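D-alanyl transferase DltD (Enterococcus faecium TX0133A04, PDB 6PFX) probably transfers D-alanine to lipoteichoic acid in the cell envelope of this Gram-positive bacterium. Local coordinates at residues 142-147 with 164-169; 110-115 with 148-153; 78-83 with 115-120. All blocks are in the same frame, centred on the assembly; numbering follows the deposited sequence.

Interaction 1 of 3, residues 142-147 with 164-169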
loop_
_atom_site.group_PDB
_atom_site.type_symbol
_atom_site.label_atom_id
_atom_site.label_comp_id
_atom_site.label_asym_id
_atom_site.label_seq_id
_atom_site.Cartn_x
_atom_site.Cartn_y
_atom_site.Cartn_z
ATOM N N TYR A 142 -5.274 -16.865 -10.299
ATOM C CA TYR A 142 -4.003 -16.562 -9.658
ATOM C C TYR A 142 -4.176 -16.449 -8.149
ATOM O O TYR A 142 -3.398 -17.017 -7.376
ATOM C CB TYR A 142 -3.399 -15.275 -10.235
ATOM C CG TYR A 142 -2.144 -14.886 -9.514
ATOM C CD1 TYR A 142 -0.937 -15.519 -9.784
ATOM C CD2 TYR A 142 -2.168 -13.913 -8.529
ATOM C CE1 TYR A 142 0.210 -15.188 -9.099
ATOM C CE2 TYR A 142 -1.017 -13.572 -7.829
ATOM C CZ TYR A 142 0.168 -14.213 -8.129
ATOM O OH TYR A 142 1.332 -13.908 -7.466
ATOM N N LEU A 143 -5.187 -15.700 -7.709
ATOM C CA LEU A 143 -5.406 -15.562 -6.276
ATOM C C LEU A 143 -5.663 -16.915 -5.624
ATOM O O LEU A 143 -5.155 -17.186 -4.532
ATOM C CB LEU A 143 -6.563 -14.610 -6.012
ATOM C CG LEU A 143 -6.947 -14.435 -4.546
ATOM C CD1 LEU A 143 -5.785 -13.883 -3.762
ATOM C CD2 LEU A 143 -8.163 -13.515 -4.492
ATOM N N ALA A 144 -6.459 -17.778 -6.264
ATOM C CA ALA A 144 -6.716 -19.091 -5.681
ATOM C C ALA A 144 -5.423 -19.882 -5.562
ATOM O O ALA A 144 -5.158 -20.507 -4.529
ATOM C CB ALA A 144 -7.735 -19.866 -6.515
ATOM N N ARG A 145 -4.584 -19.817 -6.599
ATOM C CA ARG A 145 -3.291 -20.488 -6.568
ATOM C C ARG A 145 -2.442 -19.977 -5.416
ATOM O O ARG A 145 -1.789 -20.758 -4.713
ATOM C CB ARG A 145 -2.560 -20.252 -7.891
ATOM C CG ARG A 145 -3.023 -21.137 -9.021
ATOM C CD ARG A 145 -1.954 -21.321 -10.093
ATOM N NE ARG A 145 -1.463 -20.072 -10.680
ATOM C CZ ARG A 145 -2.119 -19.357 -11.593
ATOM N NH1 ARG A 145 -3.313 -19.746 -12.020
ATOM N NH2 ARG A 145 -1.581 -18.246 -12.078
ATOM N N ARG A 146 -2.446 -18.667 -5.200
ATOM C CA ARG A 146 -1.633 -18.108 -4.132
ATOM C C ARG A 146 -2.173 -18.517 -2.774
ATOM O O ARG A 146 -1.417 -18.949 -1.896
ATOM C CB ARG A 146 -1.619 -16.592 -4.238
ATOM C CG ARG A 146 -0.758 -16.062 -5.344
ATOM C CD ARG A 146 0.711 -16.234 -4.997
ATOM N NE ARG A 146 1.238 -15.167 -4.145
ATOM C CZ ARG A 146 2.142 -15.342 -3.183
ATOM N NH1 ARG A 146 2.610 -16.550 -2.907
ATOM N NH2 ARG A 146 2.564 -14.306 -2.482
ATOM N N LEU A 147 -3.483 -18.366 -2.575
ATOM C CA LEU A 147 -4.061 -18.658 -1.273
ATOM C C LEU A 147 -3.809 -20.096 -0.873
ATOM O O LEU A 147 -3.603 -20.374 0.314
ATOM C CB LEU A 147 -5.567 -18.386 -1.299
ATOM C CG LEU A 147 -5.935 -16.915 -1.426
ATOM C CD1 LEU A 147 -7.410 -16.701 -1.558
ATOM C CD2 LEU A 147 -5.440 -16.104 -0.214
ATOM N N GLN A 164 -9.508 -24.975 -5.038
ATOM C CA GLN A 164 -9.030 -25.907 -6.059
ATOM C C GLN A 164 -9.898 -25.864 -7.321
ATOM O O GLN A 164 -9.387 -25.963 -8.443
ATOM C CB GLN A 164 -8.967 -27.326 -5.490
ATOM C CG GLN A 164 -7.899 -27.541 -4.415
ATOM C CD GLN A 164 -6.482 -27.506 -4.964
ATOM O OE1 GLN A 164 -6.263 -27.258 -6.152
ATOM N NE2 GLN A 164 -5.508 -27.751 -4.093
ATOM N N THR A 165 -11.215 -25.729 -7.160
ATOM C CA THR A 165 -12.106 -25.597 -8.313
ATOM C C THR A 165 -11.768 -24.355 -9.130
ATOM O O THR A 165 -11.671 -24.414 -10.363
ATOM C CB THR A 165 -13.548 -25.550 -7.803
ATOM O OG1 THR A 165 -13.858 -26.784 -7.138
ATOM C CG2 THR A 165 -14.529 -25.331 -8.928
ATOM N N ILE A 166 -11.587 -23.218 -8.453
ATOM C CA ILE A 166 -11.262 -21.966 -9.130
ATOM C C ILE A 166 -9.896 -22.043 -9.796
ATOM O O ILE A 166 -9.703 -21.550 -10.914
ATOM C CB ILE A 166 -11.352 -20.790 -8.133
ATOM C CG1 ILE A 166 -12.795 -20.649 -7.660
ATOM C CG2 ILE A 166 -10.785 -19.541 -8.779
ATOM C CD1 ILE A 166 -12.978 -19.734 -6.465
ATOM N N LYS A 167 -8.922 -22.647 -9.116
ATOM C CA LYS A 167 -7.593 -22.788 -9.699
ATOM C C LYS A 167 -7.651 -23.504 -11.041
ATOM O O LYS A 167 -6.913 -23.159 -11.972
ATOM C CB LYS A 167 -6.689 -23.540 -8.726
ATOM C CG LYS A 167 -5.314 -23.862 -9.274
ATOM C CD LYS A 167 -4.431 -24.412 -8.174
ATOM C CE LYS A 167 -3.103 -24.894 -8.732
ATOM N NZ LYS A 167 -2.133 -25.212 -7.650
ATOM N N LYS A 168 -8.523 -24.508 -11.159
ATOM C CA LYS A 168 -8.714 -25.238 -12.403
ATOM C C LYS A 168 -9.528 -24.465 -13.433
ATOM O O LYS A 168 -9.772 -24.997 -14.522
ATOM C CB LYS A 168 -9.438 -26.562 -12.134
ATOM C CG LYS A 168 -8.620 -27.617 -11.428
ATOM C CD LYS A 168 -9.397 -28.943 -11.342
ATOM C CE LYS A 168 -9.616 -29.581 -12.721
ATOM N NZ LYS A 168 -10.270 -30.927 -12.651
ATOM N N GLY A 169 -9.980 -23.257 -13.106
ATOM C CA GLY A 169 -10.689 -22.413 -14.042
ATOM C C GLY A 169 -12.190 -22.551 -14.022
ATOM O O GLY A 169 -12.855 -22.014 -14.915
HETATM O O HOH W 1 -1.279 -23.370 -5.461
HETATM O O HOH W 2 -4.393 -21.921 -12.528
#
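K167 lies across R145 at about a right angle, and the two long side chains meet by their carbon stems, CG of R145 lying 3.6 Å from CG of K167. The lysine leaves the backbone with CG anti to its N (chi1 175°) and stays extended, so its CG, CD and CE pass in turn over CG of R145. R145 instead bends at chi3 (-57°), which folds its guanidinium back over its own helix, one face above CA of Y142. NE of R145 and NZ of K167 stay 6.0 Å apart while the aliphatic parts touch.

The lysine's cationic end reaches the opposite backbone through water. NZ of K167 gives a bond to a water 3.0 Å away, which in turn donates to O of R145. A second water donates to O of K167, but its link to NH1 of R145 is doubtful; that carbonyl is also held by R141.

Beneath these charged chains, CB of A144 approaches CG2 of I166 at 3.8 Å. Alanine is small enough here to let the helices come close, and the branched isoleucine fills the buried side against L130. Helix 157-167 ends in a Schellman motif at G169, whose positive phi suits glycine. The whole is close packing of two roughly antiparallel helices, with a buried apolar seam under two long, partly exposed cationic side chains.

Interaction 2 of 3, residues 110-115 with 148-153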
loop_
_atom_site.group_PDB
_atom_site.type_symbol
_atom_site.label_atom_id
_atom_site.label_comp_id
_atom_site.label_asym_id
_atom_site.label_seq_id
_atom_site.Cartn_x
_atom_site.Cartn_y
_atom_site.Cartn_z
ATOM N N ASN A 110 10.947 -14.379 -2.331
ATOM C CA ASN A 110 9.894 -15.316 -1.969
ATOM C C ASN A 110 8.552 -14.638 -1.732
ATOM O O ASN A 110 7.579 -15.320 -1.397
ATOM C CB ASN A 110 10.289 -16.116 -0.722
ATOM C CG ASN A 110 11.480 -17.026 -0.962
ATOM O OD1 ASN A 110 11.706 -17.496 -2.075
ATOM N ND2 ASN A 110 12.245 -17.279 0.089
ATOM N N GLY A 111 8.478 -13.323 -1.891
ATOM C CA GLY A 111 7.235 -12.599 -1.704
ATOM C C GLY A 111 6.873 -12.389 -0.242
ATOM O O GLY A 111 7.670 -12.623 0.679
ATOM N N VAL A 112 5.618 -11.961 -0.040
ATOM C CA VAL A 112 5.129 -11.600 1.287
ATOM C C VAL A 112 5.382 -12.737 2.259
ATOM O O VAL A 112 5.077 -13.903 1.982
ATOM C CB VAL A 112 3.642 -11.192 1.234
ATOM C CG1 VAL A 112 2.771 -12.364 0.795
ATOM C CG2 VAL A 112 3.173 -10.648 2.594
ATOM N N LYS A 113 5.980 -12.393 3.395
ATOM C CA LYS A 113 6.230 -13.375 4.435
ATOM C C LYS A 113 4.914 -13.963 4.929
ATOM O O LYS A 113 3.893 -13.271 5.024
ATOM C CB LYS A 113 6.956 -12.722 5.607
ATOM C CG LYS A 113 8.343 -12.235 5.300
ATOM C CD LYS A 113 9.044 -11.819 6.590
ATOM C CE LYS A 113 10.416 -11.228 6.309
ATOM N NZ LYS A 113 11.350 -11.417 7.453
ATOM N N THR A 114 4.946 -15.258 5.240
ATOM C CA THR A 114 3.764 -15.929 5.761
ATOM C C THR A 114 3.228 -15.206 6.986
ATOM O O THR A 114 2.013 -15.041 7.144
ATOM C CB THR A 114 4.128 -17.378 6.081
ATOM O OG1 THR A 114 4.491 -18.047 4.866
ATOM C CG2 THR A 114 2.964 -18.088 6.718
ATOM N N ASP A 115 4.123 -14.738 7.851
ATOM C CA ASP A 115 3.702 -14.052 9.066
ATOM C C ASP A 115 2.878 -12.808 8.750
ATOM O O ASP A 115 1.923 -12.489 9.470
ATOM C CB ASP A 115 4.953 -13.732 9.881
ATOM C CG ASP A 115 5.942 -14.902 9.908
ATOM O OD1 ASP A 115 6.522 -15.232 8.841
ATOM O OD2 ASP A 115 6.123 -15.502 10.991
ATOM N N LEU A 148 -3.799 -21.012 -1.844
ATOM C CA LEU A 148 -3.601 -22.425 -1.562
ATOM C C LEU A 148 -2.188 -22.757 -1.104
ATOM O O LEU A 148 -1.939 -23.917 -0.759
ATOM C CB LEU A 148 -3.918 -23.263 -2.796
ATOM C CG LEU A 148 -5.404 -23.450 -3.084
ATOM C CD1 LEU A 148 -5.612 -23.954 -4.492
ATOM C CD2 LEU A 148 -6.007 -24.398 -2.067
ATOM N N THR A 149 -1.265 -21.790 -1.099
ATOM C CA THR A 149 0.090 -22.025 -0.608
ATOM C C THR A 149 0.258 -21.654 0.862
ATOM O O THR A 149 1.306 -21.947 1.446
ATOM C CB THR A 149 1.146 -21.288 -1.459
ATOM O OG1 THR A 149 1.108 -19.873 -1.227
ATOM C CG2 THR A 149 0.938 -21.579 -2.939
ATOM N N PHE A 150 -0.746 -21.041 1.473
ATOM C CA PHE A 150 -0.656 -20.581 2.851
ATOM C C PHE A 150 -1.384 -21.555 3.766
ATOM O O PHE A 150 -2.558 -21.869 3.542
ATOM C CB PHE A 150 -1.261 -19.187 2.979
ATOM C CG PHE A 150 -0.449 -18.113 2.317
ATOM C CD1 PHE A 150 0.713 -17.654 2.910
ATOM C CD2 PHE A 150 -0.842 -17.561 1.109
ATOM C CE1 PHE A 150 1.478 -16.660 2.314
ATOM C CE2 PHE A 150 -0.084 -16.561 0.503
ATOM C CZ PHE A 150 1.078 -16.106 1.113
ATOM N N SER A 151 -0.684 -22.024 4.801
ATOM C CA SER A 151 -1.246 -23.049 5.673
ATOM C C SER A 151 -2.515 -22.578 6.367
ATOM O O SER A 151 -3.425 -23.382 6.600
ATOM C CB SER A 151 -0.194 -23.484 6.694
ATOM O OG SER A 151 0.904 -24.086 6.035
ATOM N N LYS A 152 -2.603 -21.290 6.705
ATOM C CA LYS A 152 -3.798 -20.804 7.382
ATOM C C LYS A 152 -5.034 -21.014 6.521
ATOM O O LYS A 152 -6.115 -21.302 7.043
ATOM C CB LYS A 152 -3.638 -19.329 7.746
ATOM C CG LYS A 152 -4.630 -18.844 8.789
ATOM C CD LYS A 152 -4.127 -17.589 9.483
ATOM C CE LYS A 152 -4.853 -17.364 10.801
ATOM N NZ LYS A 152 -4.350 -16.163 11.526
ATOM N N VAL A 153 -4.894 -20.884 5.201
ATOM C CA VAL A 153 -6.013 -21.146 4.301
ATOM C C VAL A 153 -6.329 -22.635 4.264
ATOM O O VAL A 153 -7.500 -23.037 4.279
ATOM C CB VAL A 153 -5.683 -20.587 2.904
ATOM C CG1 VAL A 153 -6.689 -21.073 1.857
ATOM C CG2 VAL A 153 -5.628 -19.065 2.937
#
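F150 reaches across with the far end of its ring to V112, where CZ of the ring lies 4.1 Å from CG1 of the valine. The two side chains cross at about a right angle, and the methyl comes in obliquely to the ring. With chi1 of 64°, V112 sets CG1 between its own backbone N and carbonyl carbon, and this is the branch that meets the phenylalanine; Q78 also packs against the valine. A compact branched residue fits such a buried corner.

This is the buried, enclosed side of the contact. The F150 ring is sandwiched: F117 stacks on one face, and over the opposite face, offset toward the rim, sits OG1 of T149, 3.8 Å above the plane. That hydroxyl is bonded to O of R146, which fixes it at the turn leading out of helix 138-147. A flat, wholly apolar side chain suits a slot of this shape.

The T114 side faces solvent. The spacing is similar, but the residue is exposed, in the first turn of helix 114-120, where a hydroxyl is at home. T114 and F150 run side by side, pointing opposite ways, and OG1 of T114 stands near the ring plane at the edge, 4.2 Å from CE1 of F150.

No hydrogen bond joins the two segments. Dispersion between ring and methyl, together with burial of apolar surface, therefore carries their contact; the threonine oxygen facing the ring's C-H edge may add a slight electrostatic attraction, but at that distance it is no more than a weak one.

Interaction 3 of 3, residues 78-83 with 115-120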
loop_
_atom_site.group_PDB
_atom_site.type_symbol
_atom_site.label_atom_id
_atom_site.label_comp_id
_atom_site.label_asym_id
_atom_site.label_seq_id
_atom_site.Cartn_x
_atom_site.Cartn_y
_atom_site.Cartn_z
ATOM N N GLN A 78 0.952 -5.904 2.140
ATOM C CA GLN A 78 1.505 -5.843 0.786
ATOM C C GLN A 78 0.371 -6.019 -0.224
ATOM O O GLN A 78 -0.796 -5.792 0.111
ATOM C CB GLN A 78 2.627 -6.875 0.615
ATOM C CG GLN A 78 3.685 -6.782 1.720
ATOM C CD GLN A 78 5.018 -7.520 1.469
ATOM O OE1 GLN A 78 5.907 -7.471 2.327
ATOM N NE2 GLN A 78 5.168 -8.190 0.323
ATOM N N SER A 79 0.681 -6.405 -1.465
ATOM C CA SER A 79 -0.323 -6.263 -2.522
ATOM C C SER A 79 -1.503 -7.212 -2.336
ATOM O O SER A 79 -2.651 -6.828 -2.585
ATOM C CB SER A 79 0.297 -6.453 -3.908
ATOM O OG SER A 79 1.189 -5.393 -4.198
ATOM N N LEU A 80 -1.245 -8.456 -1.921
ATOM C CA LEU A 80 -2.323 -9.430 -1.770
ATOM C C LEU A 80 -3.331 -8.957 -0.727
ATOM O O LEU A 80 -4.544 -8.955 -0.970
ATOM C CB LEU A 80 -1.731 -10.786 -1.395
ATOM C CG LEU A 80 -2.626 -12.007 -1.545
ATOM C CD1 LEU A 80 -1.747 -13.240 -1.576
ATOM C CD2 LEU A 80 -3.582 -12.094 -0.403
ATOM N N SER A 81 -2.841 -8.504 0.428
ATOM C CA SER A 81 -3.749 -8.034 1.465
ATOM C C SER A 81 -4.533 -6.819 0.992
ATOM O O SER A 81 -5.739 -6.708 1.240
ATOM C CB SER A 81 -2.971 -7.680 2.726
ATOM O OG SER A 81 -2.400 -8.844 3.279
ATOM N N GLN A 82 -3.878 -5.891 0.306
ATOM C CA GLN A 82 -4.624 -4.700 -0.098
ATOM C C GLN A 82 -5.581 -4.994 -1.243
ATOM O O GLN A 82 -6.640 -4.362 -1.335
ATOM C CB GLN A 82 -3.675 -3.529 -0.310
ATOM C CG GLN A 82 -3.268 -2.985 1.090
ATOM C CD GLN A 82 -2.129 -1.992 1.096
ATOM O OE1 GLN A 82 -2.338 -0.804 1.325
ATOM N NE2 GLN A 82 -0.909 -2.482 0.914
ATOM N N TYR A 83 -5.261 -5.972 -2.093
ATOM C CA TYR A 83 -6.252 -6.457 -3.045
ATOM C C TYR A 83 -7.515 -6.938 -2.339
ATOM O O TYR A 83 -8.627 -6.668 -2.799
ATOM C CB TYR A 83 -5.701 -7.611 -3.887
ATOM C CG TYR A 83 -6.743 -8.209 -4.818
ATOM C CD1 TYR A 83 -7.051 -7.587 -6.012
ATOM C CD2 TYR A 83 -7.420 -9.385 -4.503
ATOM C CE1 TYR A 83 -8.005 -8.116 -6.883
ATOM C CE2 TYR A 83 -8.378 -9.916 -5.365
ATOM C CZ TYR A 83 -8.659 -9.279 -6.559
ATOM O OH TYR A 83 -9.607 -9.788 -7.433
ATOM N N ASP A 115 4.123 -14.738 7.851
ATOM C CA ASP A 115 3.702 -14.052 9.066
ATOM C C ASP A 115 2.878 -12.808 8.750
ATOM O O ASP A 115 1.923 -12.489 9.470
ATOM C CB ASP A 115 4.953 -13.732 9.881
ATOM C CG ASP A 115 5.942 -14.902 9.908
ATOM O OD1 ASP A 115 6.522 -15.232 8.841
ATOM O OD2 ASP A 115 6.123 -15.502 10.991
ATOM N N TYR A 116 3.218 -12.100 7.666
ATOM C CA TYR A 116 2.469 -10.905 7.283
ATOM C C TYR A 116 1.119 -11.288 6.693
ATOM O O TYR A 116 0.088 -10.696 7.035
ATOM C CB TYR A 116 3.276 -10.083 6.273
ATOM C CG TYR A 116 4.495 -9.379 6.856
ATOM C CD1 TYR A 116 4.561 -9.050 8.203
ATOM C CD2 TYR A 116 5.575 -9.039 6.052
ATOM C CE1 TYR A 116 5.675 -8.401 8.733
ATOM C CE2 TYR A 116 6.693 -8.401 6.577
ATOM C CZ TYR A 116 6.732 -8.085 7.913
ATOM O OH TYR A 116 7.836 -7.449 8.428
ATOM N N PHE A 117 1.109 -12.282 5.800
ATOM C CA PHE A 117 -0.151 -12.737 5.230
ATOM C C PHE A 117 -1.124 -13.128 6.337
ATOM O O PHE A 117 -2.302 -12.749 6.312
ATOM C CB PHE A 117 0.075 -13.920 4.291
ATOM C CG PHE A 117 -1.206 -14.532 3.815
ATOM C CD1 PHE A 117 -1.882 -13.998 2.737
ATOM C CD2 PHE A 117 -1.760 -15.600 4.486
ATOM C CE1 PHE A 117 -3.080 -14.534 2.324
ATOM C CE2 PHE A 117 -2.958 -16.145 4.070
ATOM C CZ PHE A 117 -3.618 -15.607 2.992
ATOM N N ASN A 118 -0.635 -13.887 7.325
ATOM C CA ASN A 118 -1.501 -14.402 8.381
ATOM C C ASN A 118 -2.109 -13.278 9.212
ATOM O O ASN A 118 -3.258 -13.383 9.657
ATOM C CB ASN A 118 -0.720 -15.358 9.288
ATOM C CG ASN A 118 -0.353 -16.656 8.597
ATOM O OD1 ASN A 118 -0.902 -16.999 7.551
ATOM N ND2 ASN A 118 0.582 -17.392 9.189
ATOM N N THR A 119 -1.356 -12.199 9.446
ATOM C CA THR A 119 -1.873 -11.114 10.273
ATOM C C THR A 119 -3.121 -10.486 9.666
ATOM O O THR A 119 -4.061 -10.130 10.387
ATOM C CB THR A 119 -0.802 -10.042 10.473
ATOM O OG1 THR A 119 0.300 -10.607 11.184
ATOM C CG2 THR A 119 -1.361 -8.858 11.252
ATOM N N TYR A 120 -3.149 -10.329 8.346
ATOM C CA TYR A 120 -4.240 -9.632 7.685
ATOM C C TYR A 120 -5.203 -10.553 6.966
ATOM O O TYR A 120 -6.228 -10.075 6.465
ATOM C CB TYR A 120 -3.679 -8.582 6.725
ATOM C CG TYR A 120 -2.890 -7.542 7.464
ATOM C CD1 TYR A 120 -3.530 -6.452 8.038
ATOM C CD2 TYR A 120 -1.515 -7.663 7.621
ATOM C CE1 TYR A 120 -2.824 -5.490 8.730
ATOM C CE2 TYR A 120 -0.794 -6.703 8.322
ATOM C CZ TYR A 120 -1.462 -5.621 8.872
ATOM O OH TYR A 120 -0.780 -4.651 9.567
HETATM O O HOH W 3 -3.570 -11.112 4.134
#
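L80 presses its CD2 against the edge of the F117 ring, in the ring plane and 3.7 Å from CE1. The leucine holds CG anti to its backbone N (chi1 -164°), which carries CD2 to that edge. F117 takes the same first torsion (chi1 173°), swinging its ring alongside helix 114-120 to meet the leucine; L147 and V153 pack on the phenylalanine as well. Branched leucine and flat phenylalanine thus share the apolar end of the interface.

Where the two backbones come nearest, at S81 and Y120, a short side chain such as serine fits. OG of S81, on the backbone N side (chi1 -66°), rests 3.7 Å from CB of Y120 and also bonds a water at 2.7 Å. That water donates to O of F117, 3.0 Å away. Y120 turns its ring away from this meeting point, and its OH is taken up by P75.

The extended chain of Q78 brings OE1 to 4.1 Å from CD2 of Y116. The hydrogen bond of NE2 to E271 probably helps hold the amide, which merely touches the tyrosine.

With no direct hydrogen bond across it, the interface depends on apolar packing plus one water that lets a buried serine hydroxyl and a helix carbonyl satisfy each other indirectly.

How the interactions relate
Along the chain interaction 3 closes before interaction 1 opens, while interaction 2 alternates with each. Interactions 2 and 3, their centres about 9 Å apart, share D115 and helix 114-120. Interaction 1 lies farther from the chain's centre, about 14 Å from interaction 2 and 17 Å from interaction 3, yet L143 of helix 138-147 packs on Y83. Helix 79-89 leads from strand 68-71 to strand 97-101 of the parallel sheet; the other segments lie in the long, largely helical connection between strands 97-101 and 288-293. Interaction 3 joins this connection to helix 79-89 of the SGNH-type core, its Y120 near, but not touching, a possible Ser-His-Asp triad; interactions 1 and 2 tie the connection's own parts together.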